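PDB 1FT5: cytochrome c-554 from Nitrosomonas europaea, which accepts electrons directly from hydroxylamine oxidoreductase during ammonia oxidation and carries them on its four hemes. Local coordinates for residues Gly113-Arg118 with Val187-Pro192; Gly100-Ser105 with Lys119-Lys124. All coordinates share one frame; numbering follows the deposited sequence.

Contact 1: Gly113-Arg118 with Val187-Pro192; sequences GKKTPR and VFEGEP. With HEM (protoporphyrin IX containing Fe), chain E.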
# COMPACT_ATOMS: atom_id res chain seq x y z
N GLY A 113 3.03 3.49 29.69
CA GLY A 113 4.30 3.65 29.02
C GLY A 113 4.94 2.36 28.50
O GLY A 113 6.09 2.37 28.08
N LYS A 114 4.17 1.28 28.49
CA LYS A 114 4.67 -0.02 28.07
C LYS A 114 4.82 -0.00 26.55
O LYS A 114 3.92 0.47 25.88
CB LYS A 114 3.62 -1.05 28.44
CG LYS A 114 3.88 -2.50 27.99
CD LYS A 114 4.16 -3.33 29.22
CE LYS A 114 2.92 -3.47 30.11
NZ LYS A 114 3.08 -4.59 31.13
N LYS A 115 5.95 -0.51 26.07
CA LYS A 115 6.19 -0.59 24.62
C LYS A 115 5.91 -2.03 24.19
O LYS A 115 5.90 -2.93 25.00
CB LYS A 115 7.61 -0.21 24.30
CG LYS A 115 7.80 1.30 24.43
CD LYS A 115 9.21 1.73 24.20
CE LYS A 115 9.30 3.24 24.38
NZ LYS A 115 8.22 3.73 25.33
N THR A 116 5.71 -2.25 22.89
CA THR A 116 5.40 -3.61 22.42
C THR A 116 6.37 -3.93 21.30
O THR A 116 6.67 -3.07 20.51
CB THR A 116 3.99 -3.67 21.87
OG1 THR A 116 3.06 -3.55 22.97
CG2 THR A 116 3.73 -4.99 21.12
N PRO A 117 6.91 -5.17 21.27
CA PRO A 117 7.84 -5.51 20.19
C PRO A 117 7.17 -5.56 18.81
O PRO A 117 6.08 -6.10 18.66
CB PRO A 117 8.39 -6.90 20.60
CG PRO A 117 7.99 -7.10 22.08
CD PRO A 117 6.74 -6.27 22.24
N ARG A 118 7.86 -5.02 17.80
CA ARG A 118 7.33 -5.11 16.43
C ARG A 118 7.22 -6.59 16.04
O ARG A 118 6.41 -6.94 15.18
CB ARG A 118 8.29 -4.42 15.44
CG ARG A 118 8.15 -2.91 15.43
CD ARG A 118 9.00 -2.33 14.28
NE ARG A 118 8.78 -0.92 14.34
CZ ARG A 118 9.56 -0.11 15.04
NH1 ARG A 118 10.60 -0.60 15.70
NH2 ARG A 118 9.20 1.14 15.21
N VAL A 187 5.46 3.58 20.43
CA VAL A 187 4.76 2.48 21.09
C VAL A 187 5.47 1.18 20.70
O VAL A 187 5.67 0.31 21.54
CB VAL A 187 3.30 2.41 20.60
CG1 VAL A 187 2.61 1.12 21.11
CG2 VAL A 187 2.55 3.66 21.04
N PHE A 188 5.85 1.00 19.43
CA PHE A 188 6.50 -0.24 19.04
C PHE A 188 7.98 -0.12 18.98
O PHE A 188 8.48 0.96 18.63
CB PHE A 188 5.91 -0.71 17.68
CG PHE A 188 4.44 -1.01 17.77
CD1 PHE A 188 3.51 -0.12 17.29
CD2 PHE A 188 3.99 -2.17 18.44
CE1 PHE A 188 2.14 -0.33 17.46
CE2 PHE A 188 2.62 -2.39 18.63
CZ PHE A 188 1.71 -1.49 18.15
N GLU A 189 8.69 -1.20 19.30
CA GLU A 189 10.14 -1.17 19.28
C GLU A 189 10.78 -2.44 18.76
O GLU A 189 10.13 -3.48 18.64
CB GLU A 189 10.68 -0.88 20.69
CG GLU A 189 10.11 -1.76 21.76
CD GLU A 189 10.89 -1.62 23.08
OE1 GLU A 189 11.79 -0.75 23.16
OE2 GLU A 189 10.60 -2.40 24.00
N GLY A 190 12.06 -2.34 18.40
CA GLY A 190 12.82 -3.48 17.95
C GLY A 190 12.53 -3.98 16.55
O GLY A 190 11.82 -3.31 15.79
N GLU A 191 13.12 -5.13 16.22
CA GLU A 191 12.99 -5.74 14.90
C GLU A 191 11.80 -6.67 14.76
O GLU A 191 11.29 -7.21 15.75
CB GLU A 191 14.26 -6.51 14.59
CG GLU A 191 15.49 -5.64 14.50
CD GLU A 191 15.53 -4.79 13.24
OE1 GLU A 191 14.94 -5.19 12.22
OE2 GLU A 191 16.18 -3.73 13.28
N PRO A 192 11.31 -6.88 13.54
CA PRO A 192 11.81 -6.28 12.29
C PRO A 192 11.40 -4.83 12.15
O PRO A 192 10.24 -4.45 12.31
CB PRO A 192 11.22 -7.17 11.20
CG PRO A 192 9.94 -7.61 11.76
CD PRO A 192 10.16 -7.74 13.29
CHA HEM E . 1.43 2.41 14.68
CHB HEM E . -0.30 1.08 10.37
CHC HEM E . -4.69 0.45 12.38
CHD HEM E . -3.09 2.77 16.40
C1A HEM E . 1.35 2.05 13.34
C2A HEM E . 2.49 1.98 12.44
C3A HEM E . 1.97 1.66 11.21
C4A HEM E . 0.57 1.49 11.38
CMA HEM E . 2.71 1.47 9.87
CAA HEM E . 3.93 2.19 12.81
CBA HEM E . 4.56 0.91 13.37
CGA HEM E . 6.05 0.99 13.58
O1A HEM E . 6.46 1.69 14.59
O2A HEM E . 6.86 0.38 12.81
C1B HEM E . -1.64 0.81 10.57
C2B HEM E . -2.47 0.22 9.58
C3B HEM E . -3.69 -0.07 10.16
C4B HEM E . -3.61 0.41 11.52
CMB HEM E . -2.07 -0.07 8.11
CAB HEM E . -4.94 -0.74 9.51
CBB HEM E . -4.80 -2.26 9.29
C1C HEM E . -4.63 1.09 13.61
C2C HEM E . -5.82 1.31 14.45
C3C HEM E . -5.36 2.05 15.51
C4C HEM E . -3.95 2.19 15.41
CMC HEM E . -7.27 0.87 14.14
CAC HEM E . -6.22 2.70 16.61
CBC HEM E . -7.08 1.87 17.53
C1D HEM E . -1.70 2.79 16.28
C2D HEM E . -0.82 3.24 17.30
C3D HEM E . 0.43 3.10 16.84
C4D HEM E . 0.34 2.56 15.51
CMD HEM E . -1.29 3.78 18.70
CAD HEM E . 1.65 3.61 17.54
CBD HEM E . 1.94 5.07 17.28
CGD HEM E . 3.20 5.69 17.91
O1D HEM E . 3.12 6.93 18.08
O2D HEM E . 4.18 4.99 18.13
NA HEM E . 0.17 1.75 12.68
NB HEM E . -2.33 0.94 11.78
NC HEM E . -3.48 1.63 14.20
ND HEM E . -0.95 2.35 15.20
FE HEM E . -1.64 1.66 13.50

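Contact 2: Gly100-Ser105 with Lys119-Lys124; sequences GDHRKS and KDLAKK. With HEM (protoporphyrin IX containing Fe), chain E.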
# COMPACT_ATOMS: atom_id res chain seq x y z
N GLY A 100 -5.91 -4.87 15.90
CA GLY A 100 -6.36 -4.90 17.30
C GLY A 100 -5.18 -4.72 18.25
O GLY A 100 -5.39 -4.18 19.38
N ASP A 101 -3.98 -5.19 17.87
CA ASP A 101 -2.75 -5.02 18.65
C ASP A 101 -2.36 -3.51 18.62
O ASP A 101 -1.79 -3.00 19.60
CB ASP A 101 -1.56 -5.81 18.09
CG ASP A 101 -1.49 -7.25 18.58
OD1 ASP A 101 -2.53 -7.90 18.56
OD2 ASP A 101 -0.38 -7.73 18.96
N HIS A 102 -2.62 -2.79 17.51
CA HIS A 102 -2.29 -1.33 17.51
C HIS A 102 -3.15 -0.65 18.58
O HIS A 102 -2.65 0.22 19.32
CB HIS A 102 -2.54 -0.66 16.16
CG HIS A 102 -1.54 -1.08 15.14
ND1 HIS A 102 -1.23 -0.31 14.01
CD2 HIS A 102 -0.84 -2.24 15.10
CE1 HIS A 102 -0.34 -1.06 13.34
NE2 HIS A 102 -0.08 -2.22 13.94
N ARG A 103 -4.43 -1.05 18.69
CA ARG A 103 -5.33 -0.46 19.69
C ARG A 103 -4.89 -0.85 21.10
O ARG A 103 -4.68 0.03 21.98
CB ARG A 103 -6.77 -0.98 19.49
CG ARG A 103 -7.75 -0.31 20.46
CD ARG A 103 -9.04 -1.13 20.74
NE ARG A 103 -9.07 -1.57 22.15
CZ ARG A 103 -10.04 -1.30 23.02
NH1 ARG A 103 -11.09 -0.58 22.64
NH2 ARG A 103 -9.95 -1.72 24.28
N LYS A 104 -4.66 -2.13 21.33
CA LYS A 104 -4.28 -2.54 22.69
C LYS A 104 -2.91 -2.01 23.13
O LYS A 104 -2.70 -1.59 24.30
CB LYS A 104 -4.29 -4.07 22.81
CG LYS A 104 -5.68 -4.65 22.52
CD LYS A 104 -6.81 -3.79 23.11
CE LYS A 104 -6.95 -3.98 24.61
NZ LYS A 104 -8.34 -3.77 25.09
N SER A 105 -1.95 -2.04 22.22
CA SER A 105 -0.60 -1.58 22.56
C SER A 105 -0.61 -0.08 22.74
O SER A 105 0.13 0.42 23.60
CB SER A 105 0.41 -1.97 21.46
OG SER A 105 0.64 -3.38 21.41
N LYS A 119 8.03 -7.46 16.68
CA LYS A 119 7.93 -8.89 16.35
C LYS A 119 6.50 -9.39 16.54
O LYS A 119 6.02 -10.24 15.78
CB LYS A 119 8.87 -9.72 17.25
CG LYS A 119 8.79 -11.22 17.01
CD LYS A 119 9.69 -11.97 18.03
CE LYS A 119 11.17 -11.60 17.85
NZ LYS A 119 12.10 -12.31 18.81
N ASP A 120 5.82 -8.90 17.58
CA ASP A 120 4.45 -9.31 17.83
C ASP A 120 3.57 -8.92 16.66
O ASP A 120 2.65 -9.66 16.31
CB ASP A 120 3.86 -8.63 19.10
CG ASP A 120 4.43 -9.18 20.40
OD1 ASP A 120 3.90 -8.79 21.46
OD2 ASP A 120 5.36 -9.98 20.38
N LEU A 121 3.80 -7.75 16.06
CA LEU A 121 3.01 -7.30 14.90
C LEU A 121 3.38 -8.09 13.66
O LEU A 121 2.49 -8.42 12.86
CB LEU A 121 3.25 -5.81 14.61
CG LEU A 121 2.91 -4.87 15.78
CD1 LEU A 121 3.33 -3.51 15.36
CD2 LEU A 121 1.43 -4.89 16.10
N ALA A 122 4.67 -8.38 13.47
CA ALA A 122 5.07 -9.13 12.27
C ALA A 122 4.43 -10.53 12.32
O ALA A 122 4.03 -11.06 11.27
CB ALA A 122 6.57 -9.26 12.20
N LYS A 123 4.30 -11.09 13.53
CA LYS A 123 3.70 -12.42 13.66
C LYS A 123 2.25 -12.41 13.23
O LYS A 123 1.74 -13.44 12.76
CB LYS A 123 3.84 -12.93 15.11
CG LYS A 123 5.25 -13.38 15.44
CD LYS A 123 5.31 -14.08 16.80
CE LYS A 123 4.28 -15.23 16.87
NZ LYS A 123 4.77 -16.48 17.61
N LYS A 124 1.59 -11.25 13.33
CA LYS A 124 0.20 -11.09 12.99
C LYS A 124 0.00 -10.56 11.58
O LYS A 124 -1.08 -10.18 11.22
CB LYS A 124 -0.50 -10.21 14.02
CG LYS A 124 -0.65 -10.95 15.38
CD LYS A 124 -1.76 -10.39 16.21
CE LYS A 124 -1.89 -11.22 17.47
NZ LYS A 124 -2.68 -10.57 18.54
CHA HEM E . 1.43 2.41 14.68
CHB HEM E . -0.30 1.08 10.37
CHC HEM E . -4.69 0.45 12.38
CHD HEM E . -3.09 2.77 16.40
C1A HEM E . 1.35 2.05 13.34
C2A HEM E . 2.49 1.98 12.44
C3A HEM E . 1.97 1.66 11.21
C4A HEM E . 0.57 1.49 11.38
CMA HEM E . 2.71 1.47 9.87
CAA HEM E . 3.93 2.19 12.81
CBA HEM E . 4.56 0.91 13.37
CGA HEM E . 6.05 0.99 13.58
O1A HEM E . 6.46 1.69 14.59
O2A HEM E . 6.86 0.38 12.81
C1B HEM E . -1.64 0.81 10.57
C2B HEM E . -2.47 0.22 9.58
C3B HEM E . -3.69 -0.07 10.16
C4B HEM E . -3.61 0.41 11.52
CMB HEM E . -2.07 -0.07 8.11
CAB HEM E . -4.94 -0.74 9.51
CBB HEM E . -4.80 -2.26 9.29
C1C HEM E . -4.63 1.09 13.61
C2C HEM E . -5.82 1.31 14.45
C3C HEM E . -5.36 2.05 15.51
C4C HEM E . -3.95 2.19 15.41
CMC HEM E . -7.27 0.87 14.14
CAC HEM E . -6.22 2.70 16.61
CBC HEM E . -7.08 1.87 17.53
C1D HEM E . -1.70 2.79 16.28
C2D HEM E . -0.82 3.24 17.30
C3D HEM E . 0.43 3.10 16.84
C4D HEM E . 0.34 2.56 15.51
CMD HEM E . -1.29 3.78 18.70
CAD HEM E . 1.65 3.61 17.54
CBD HEM E . 1.94 5.07 17.28
CGD HEM E . 3.20 5.69 17.91
O1D HEM E . 3.12 6.93 18.08
O2D HEM E . 4.18 4.99 18.13
NA HEM E . 0.17 1.75 12.68
NB HEM E . -2.33 0.94 11.78
NC HEM E . -3.48 1.63 14.20
ND HEM E . -0.95 2.35 15.20
FE HEM E . -1.64 1.66 13.50
O HOH W 1 1.38 -7.83 21.52

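Contact 1: Gly113-Arg118 with Val187-Pro192
Thr116 and Phe188 form the first bridge of a two-stranded parallel sheet, 116-117 beside 188-189, laid across the propionate edge of a heme. Three backbone bonds define it: Thr116 N to Val187 O (2.9 Å), Glu189 N to Thr116 O (3.0 Å) and Arg118 N to Glu189 O (2.9 Å). Thr116 O also receives a CA-H...O contact from Phe188 CA.

Apolar packing follows on one face, where the Thr116 and Phe188 side chains lie alongside each other, pointing the same way. Thr116 CG2, anti to the backbone N, joins CB against the CD2-CE2 side of the Phe188 ring, whereas Val187 CG1 stands over a ring face. On the exposed side, Lys115 and Glu189 cross at about a right angle, the aliphatic carbons of Lys115 meeting the carboxylate while NZ stays apart.

Val187 N binds propionate atom HEM O2D at 3.0 Å. Extended from CG to NE, Arg118 grips the other propionate with two bonds, NE to HEM O2A (2.8 Å) and NH2 to HEM O1A (2.9 Å). The guanidinium is further fixed by NH1, which meets Gly190 O at 3.0 Å on a lone pair, exactly in the guanidinium plane.

Contact 2: Gly100-Ser105 with Lys119-Lys124
Leu121 CD2 packs against two successive residues of helix 99-112, meeting His102 CD2 at 3.6 Å and Asp101 CB at 3.7 Å. This is the tight part: the methyl meets the imidazole edge-on, and the two side chains cross at about a right angle. Leu121 CG is anti to its carbonyl carbon (chi1 -58°), which carries the branch toward helix 99-112. His102 ND1 binds the heme iron at 2.1 Å, opposite His15 in a bis-histidine site, and NE2 is hydrogen-bonded to Gln126, so both ring nitrogens are engaged and the ring's rotation is fixed.

The motif is a nearly antiparallel helix pair, 156° between segment directions, whose axes, over 100-105 and 119-123, come within 10.8 Å. The solvent side is polar and looser: exposed Lys124, extended beyond CG, reaches Asp101 OD1 with NZ at 2.7 Å in a salt bridge on the syn side, 16° out of the carboxylate plane. A water donates to both Asp101 OD2 and Asp120 OD1, bridging two carboxylates, probably both charged, whose oxygens stay 5.1 Å apart. With an alanine replacing Asp101, the Lys124 ammonium would probably lose its mate and the water one of its acceptors.

The centres of contacts 1 and 2 lie 9 Å apart, on the same side of the chain's centre, and both touch one heme. Their segments alternate along the chain: 100-105, 113-118, 119-124, then 187-192 much later. Helix 99-112, strand 116-117 and helix 118-123 follow one another, and strand 188-189 returns to pair beside the middle element. Direct contacts join the two: Thr116 OG1 and Ser105 OG are 2.9 Å apart, a probable hydrogen bond, and Phe188 CD2 packs on Leu121 CD1 at 3.4 Å. Together they hold this heme from two directions, contact 2 supplying an axial iron ligand and contact 1 gripping its propionates.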